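Local coordinates for catalase (Bacillus pumilus, PDB 4QOL), which breaks down hydrogen peroxide to water and oxygen at a haem group and also shows peroxidase-like reactivity toward phenolic substrates, at residues N71-S83 / F202-V214. Sequence-based numbering, arbitrary orientation.
Sequences NSMEKHTRAAFLS and FRWVNKYGETKYV. With NA (sodium ion), chain I.
With chi1 of Thr77 at 179°, OG1 stands opposite the backbone N and CG2 is left between N and the carbonyl carbon, where it drops onto the indole of Trp204. That methyl makes a CH-pi contact, 3.7 Å from Thr77 CG2 to the centroid of the six-membered ring of Trp204. Val214 CG2 backs the opposite face. Round the rim, Met73 SD comes to 3.8 Å from Trp204 CZ3 in an edge-on Met-aromatic contact and His76 CB lies beside CE3. Leu82 CD1 also touches Trp204 CZ2, and Trp204 NE1 is hydrogen-bonded to Tyr216 OH.

The polar half centres on Asn206. Its chi1 of 75° sends the amide to Lys75, where Asn206 ND2 donates an almost straight bond, 3.0 Å, to Lys75 O from above the carbonyl plane. The other ND2 hydrogen goes to Glu210 OE1, while OD1 accepts Tyr208 N and Glu210 N from opposite faces, so four bonds fix the amide's rotation. Swapping in an alanine at this point is likely to leave Lys75 O and Glu210 OE1 without the amide donor and the 206-209 turn freer to move. Next to it, Arg78 N donates to Val205 O at 3.0 Å, and Thr77 OG1, also hydrogen-bonded to Gly324 O, accepts from Ala79 N in an ST turn. Beyond Met73, Ser72 OG binds the sodium ion. Residues 202-214 form a beta hairpin, its type I turn braced by the Asx turn of Asn206, against which the loop between strands 60-69 and 88-96 of the catalase beta-barrel docks.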
loop_
_atom_site.group_PDB
_atom_site.type_symbol
_atom_site.label_atom_id
_atom_site.label_comp_id
_atom_site.label_asym_id
_atom_site.label_seq_id
_atom_site.Cartn_x
_atom_site.Cartn_y
_atom_site.Cartn_z
ATOM N N ASN A 71 36.801 18.536 19.955
ATOM C CA ASN A 71 36.773 18.672 21.407
ATOM C C ASN A 71 35.783 17.683 21.987
ATOM O O ASN A 71 34.593 17.736 21.679
ATOM C CB ASN A 71 36.382 20.082 21.791
ATOM C CG ASN A 71 37.393 21.103 21.308
ATOM O OD1 ASN A 71 38.586 20.935 21.571
ATOM N ND2 ASN A 71 36.967 22.070 20.539
ATOM N N SER A 72 36.254 16.798 22.854
ATOM C CA SER A 72 35.364 15.824 23.447
ATOM C C SER A 72 34.340 16.512 24.358
ATOM O O SER A 72 34.594 17.598 24.931
ATOM C CB SER A 72 36.146 14.716 24.130
ATOM O OG SER A 72 36.685 15.241 25.269
ATOM N N MET A 73 33.139 15.950 24.383
ATOM C CA MET A 73 32.019 16.635 25.020
ATOM C C MET A 73 31.577 15.890 26.250
ATOM O O MET A 73 30.495 16.108 26.759
ATOM C CB MET A 73 30.854 16.790 23.995
ATOM C CG MET A 73 31.095 17.831 22.931
ATOM S SD MET A 73 31.069 19.500 23.625
ATOM C CE MET A 73 32.684 20.015 23.073
ATOM N N GLU A 74 32.398 14.944 26.708
ATOM C CA GLU A 74 31.989 14.060 27.801
ATOM C C GLU A 74 31.608 14.796 29.085
ATOM O O GLU A 74 30.949 14.231 29.948
ATOM C CB GLU A 74 33.063 12.998 28.069
ATOM C CG GLU A 74 34.242 13.490 28.899
ATOM C CD GLU A 74 35.117 14.516 28.130
ATOM O OE1 GLU A 74 35.038 14.542 26.881
ATOM O OE2 GLU A 74 35.906 15.281 28.724
ATOM N N LYS A 75 32.083 16.019 29.271
ATOM C CA LYS A 75 31.702 16.771 30.483
ATOM C C LYS A 75 30.219 17.043 30.485
ATOM O O LYS A 75 29.596 17.200 31.538
ATOM C CB LYS A 75 32.457 18.120 30.533
ATOM C CG LYS A 75 33.940 18.051 30.886
ATOM C CD LYS A 75 34.549 19.450 30.947
ATOM C CE LYS A 75 35.902 19.470 31.665
ATOM N NZ LYS A 75 36.859 18.372 31.328
ATOM N N HIS A 76 29.630 17.102 29.267
ATOM C CA HIS A 76 28.256 17.557 29.085
ATOM C C HIS A 76 27.303 16.541 28.498
ATOM O O HIS A 76 26.146 16.604 28.782
ATOM C CB HIS A 76 28.203 18.774 28.183
ATOM C CG HIS A 76 29.184 19.827 28.538
ATOM N ND1 HIS A 76 29.135 20.495 29.739
ATOM C CD2 HIS A 76 30.233 20.336 27.853
ATOM C CE1 HIS A 76 30.133 21.362 29.787
ATOM N NE2 HIS A 76 30.803 21.294 28.649
ATOM N N THR A 77 27.830 15.554 27.795
ATOM C CA THR A 77 27.011 14.449 27.303
ATOM C C THR A 77 27.769 13.152 27.227
ATOM O O THR A 77 28.935 13.127 26.882
ATOM C CB THR A 77 26.472 14.762 25.880
ATOM O OG1 THR A 77 25.682 13.651 25.413
ATOM C CG2 THR A 77 27.572 15.110 24.902
ATOM N N ARG A 78 27.078 12.073 27.578
ATOM C CA ARG A 78 27.636 10.732 27.507
ATOM C C ARG A 78 27.563 10.156 26.093
ATOM O O ARG A 78 27.911 9.003 25.890
ATOM C CB ARG A 78 26.953 9.752 28.511
ATOM C CG ARG A 78 25.469 9.410 28.236
ATOM C CD ARG A 78 24.816 8.433 29.241
ATOM N NE ARG A 78 25.091 7.066 28.812
ATOM C CZ ARG A 78 24.384 5.977 29.103
ATOM N NH1 ARG A 78 23.277 6.038 29.818
ATOM N NH2 ARG A 78 24.802 4.800 28.621
ATOM N N ALA A 79 27.128 10.949 25.119
ATOM C CA ALA A 79 27.000 10.454 23.742
ATOM C C ALA A 79 28.323 9.854 23.282
ATOM O O ALA A 79 29.379 10.513 23.253
ATOM C CB ALA A 79 26.555 11.569 22.829
ATOM N N ALA A 80 28.254 8.594 22.867
ATOM C CA ALA A 80 29.456 7.869 22.487
ATOM C C ALA A 80 30.202 8.538 21.326
ATOM O O ALA A 80 31.444 8.651 21.371
ATOM C CB ALA A 80 29.112 6.420 22.146
ATOM N N PHE A 81 29.475 8.982 20.286
ATOM C CA PHE A 81 30.154 9.552 19.130
ATOM C C PHE A 81 30.883 10.865 19.427
ATOM O O PHE A 81 31.719 11.299 18.619
ATOM C CB PHE A 81 29.220 9.687 17.875
ATOM C CG PHE A 81 28.354 10.929 17.866
ATOM C CD1 PHE A 81 27.196 11.005 18.626
ATOM C CD2 PHE A 81 28.687 12.008 17.061
ATOM C CE1 PHE A 81 26.400 12.122 18.581
ATOM C CE2 PHE A 81 27.864 13.117 16.969
ATOM C CZ PHE A 81 26.736 13.182 17.770
ATOM N N LEU A 82 30.595 11.491 20.566
ATOM C CA LEU A 82 31.274 12.763 20.953
ATOM C C LEU A 82 32.326 12.605 22.037
ATOM O O LEU A 82 32.790 13.595 22.614
ATOM C CB LEU A 82 30.230 13.801 21.376
ATOM C CG LEU A 82 29.176 14.183 20.301
ATOM C CD1 LEU A 82 28.136 15.155 20.852
ATOM C CD2 LEU A 82 29.893 14.806 19.118
ATOM N N SER A 83 32.729 11.384 22.313
ATOM C CA SER A 83 33.394 11.083 23.630
ATOM C C SER A 83 34.870 11.385 23.638
ATOM O O SER A 83 35.510 11.433 24.718
ATOM C CB SER A 83 33.209 9.641 24.049
ATOM O OG SER A 83 33.765 8.716 23.099
ATOM N N PHE A 202 17.753 20.918 22.735
ATOM C CA PHE A 202 17.730 19.564 23.191
ATOM C C PHE A 202 18.329 19.495 24.612
ATOM O O PHE A 202 18.784 20.487 25.150
ATOM C CB PHE A 202 18.574 18.694 22.236
ATOM C CG PHE A 202 17.977 18.588 20.875
ATOM C CD1 PHE A 202 16.979 17.611 20.618
ATOM C CD2 PHE A 202 18.294 19.488 19.886
ATOM C CE1 PHE A 202 16.337 17.586 19.343
ATOM C CE2 PHE A 202 17.683 19.439 18.632
ATOM C CZ PHE A 202 16.715 18.522 18.374
ATOM N N ARG A 203 18.321 18.320 25.141
ATOM C CA ARG A 203 18.933 18.055 26.456
ATOM C C ARG A 203 20.171 17.194 26.269
ATOM O O ARG A 203 20.073 16.115 25.630
ATOM C CB ARG A 203 17.928 17.345 27.352
ATOM C CG ARG A 203 16.803 18.219 27.873
ATOM C CD ARG A 203 15.950 17.386 28.874
ATOM N NE ARG A 203 15.010 18.278 29.507
ATOM C CZ ARG A 203 14.881 18.486 30.817
ATOM N NH1 ARG A 203 15.529 17.773 31.729
ATOM N NH2 ARG A 203 14.016 19.388 31.196
ATOM N N TRP A 204 21.285 17.592 26.895
ATOM C CA TRP A 204 22.479 16.773 26.948
ATOM C C TRP A 204 22.607 16.273 28.362
ATOM O O TRP A 204 22.471 17.047 29.302
ATOM C CB TRP A 204 23.689 17.584 26.526
ATOM C CG TRP A 204 24.019 17.507 25.112
ATOM C CD1 TRP A 204 23.244 16.976 24.043
ATOM C CD2 TRP A 204 25.213 17.980 24.516
ATOM N NE1 TRP A 204 23.935 17.095 22.869
ATOM C CE2 TRP A 204 25.127 17.730 23.110
ATOM C CE3 TRP A 204 26.346 18.567 24.996
ATOM C CZ2 TRP A 204 26.158 17.991 22.259
ATOM C CZ3 TRP A 204 27.340 18.953 24.089
ATOM C CH2 TRP A 204 27.233 18.641 22.748
ATOM N N VAL A 205 22.809 14.972 28.523
ATOM C CA VAL A 205 22.874 14.355 29.805
ATOM C C VAL A 205 24.225 13.648 29.872
ATOM O O VAL A 205 24.513 12.802 29.048
ATOM C CB VAL A 205 21.736 13.329 30.055
ATOM C CG1 VAL A 205 21.800 12.851 31.509
ATOM C CG2 VAL A 205 20.383 13.959 29.741
ATOM N N ASN A 206 25.002 13.955 30.916
ATOM C CA ASN A 206 26.334 13.307 31.103
ATOM C C ASN A 206 26.321 12.004 31.974
ATOM O O ASN A 206 25.278 11.554 32.424
ATOM C CB ASN A 206 27.350 14.327 31.603
ATOM C CG ASN A 206 27.176 14.712 33.089
ATOM O OD1 ASN A 206 26.408 14.133 33.837
ATOM N ND2 ASN A 206 27.875 15.746 33.473
ATOM N N LYS A 207 27.484 11.399 32.159
ATOM C CA LYS A 207 27.532 10.115 32.863
ATOM C C LYS A 207 27.102 10.226 34.340
ATOM O O LYS A 207 26.845 9.230 34.967
ATOM C CB LYS A 207 28.958 9.511 32.806
ATOM C CG LYS A 207 30.001 10.239 33.640
ATOM C CD LYS A 207 31.410 9.740 33.305
ATOM C CE LYS A 207 32.513 10.395 34.079
ATOM N NZ LYS A 207 33.882 9.758 34.018
ATOM N N TYR A 208 27.097 11.435 34.884
ATOM C CA TYR A 208 26.647 11.635 36.286
ATOM C C TYR A 208 25.147 11.926 36.337
ATOM O O TYR A 208 24.600 12.136 37.412
ATOM C CB TYR A 208 27.402 12.794 36.901
ATOM C CG TYR A 208 28.893 12.575 36.944
ATOM C CD1 TYR A 208 29.427 11.575 37.734
ATOM C CD2 TYR A 208 29.758 13.329 36.165
ATOM C CE1 TYR A 208 30.801 11.386 37.784
ATOM C CE2 TYR A 208 31.140 13.124 36.192
ATOM C CZ TYR A 208 31.653 12.150 37.011
ATOM O OH TYR A 208 33.010 11.919 37.065
ATOM N N GLY A 209 24.494 12.003 35.190
ATOM C CA GLY A 209 23.042 12.291 35.156
ATOM C C GLY A 209 22.731 13.775 35.164
ATOM O O GLY A 209 21.564 14.119 35.288
ATOM N N GLU A 210 23.722 14.622 34.978
ATOM C CA GLU A 210 23.552 16.064 34.953
ATOM C C GLU A 210 23.122 16.488 33.565
ATOM O O GLU A 210 23.680 15.991 32.583
ATOM C CB GLU A 210 24.834 16.812 35.353
ATOM C CG GLU A 210 25.288 16.471 36.770
ATOM C CD GLU A 210 26.772 16.691 37.069
ATOM O OE1 GLU A 210 27.649 16.918 36.172
ATOM O OE2 GLU A 210 27.058 16.638 38.304
ATOM N N THR A 211 22.148 17.379 33.523
ATOM C CA THR A 211 21.521 17.836 32.249
ATOM C C THR A 211 21.817 19.302 31.954
ATOM O O THR A 211 21.776 20.153 32.864
ATOM C CB THR A 211 19.990 17.662 32.301
ATOM O OG1 THR A 211 19.664 16.298 32.542
ATOM C CG2 THR A 211 19.340 18.118 30.941
ATOM N N LYS A 212 22.137 19.597 30.680
ATOM C CA LYS A 212 22.222 20.966 30.181
ATOM C C LYS A 212 21.335 21.027 28.939
ATOM O O LYS A 212 21.136 20.029 28.242
ATOM C CB LYS A 212 23.624 21.341 29.719
ATOM C CG LYS A 212 24.692 21.179 30.761
ATOM C CD LYS A 212 25.136 22.507 31.256
ATOM C CE LYS A 212 26.249 22.305 32.262
ATOM N NZ LYS A 212 26.121 23.363 33.284
ATOM N N TYR A 213 20.756 22.188 28.725
ATOM C CA TYR A 213 20.157 22.498 27.429
ATOM C C TYR A 213 21.244 22.802 26.393
ATOM O O TYR A 213 22.254 23.407 26.680
ATOM C CB TYR A 213 19.249 23.698 27.514
ATOM C CG TYR A 213 17.917 23.545 28.233
ATOM C CD1 TYR A 213 17.080 22.440 28.038
ATOM C CD2 TYR A 213 17.486 24.534 29.088
ATOM C CE1 TYR A 213 15.866 22.347 28.675
ATOM C CE2 TYR A 213 16.249 24.470 29.682
ATOM C CZ TYR A 213 15.454 23.378 29.470
ATOM O OH TYR A 213 14.225 23.330 30.038
ATOM N N VAL A 214 20.983 22.354 25.118
ATOM C CA VAL A 214 21.923 22.536 24.055
ATOM C C VAL A 214 21.222 23.002 22.786
ATOM O O VAL A 214 20.099 22.603 22.524
ATOM C CB VAL A 214 22.767 21.250 23.809
ATOM C CG1 VAL A 214 21.898 20.125 23.298
ATOM C CG2 VAL A 214 23.959 21.512 22.890
HETATM NA NA NA I . 38.531 16.384 25.865
HETATM O O HOH W 1 37.486 18.328 25.474
HETATM O O HOH W 2 29.438 11.846 30.146
HETATM O O HOH W 3 38.210 16.414 27.831
HETATM O O HOH W 4 25.379 17.646 31.122
HETATM O O HOH W 5 40.238 17.528 25.778
HETATM O O HOH W 6 39.451 14.764 26.149
#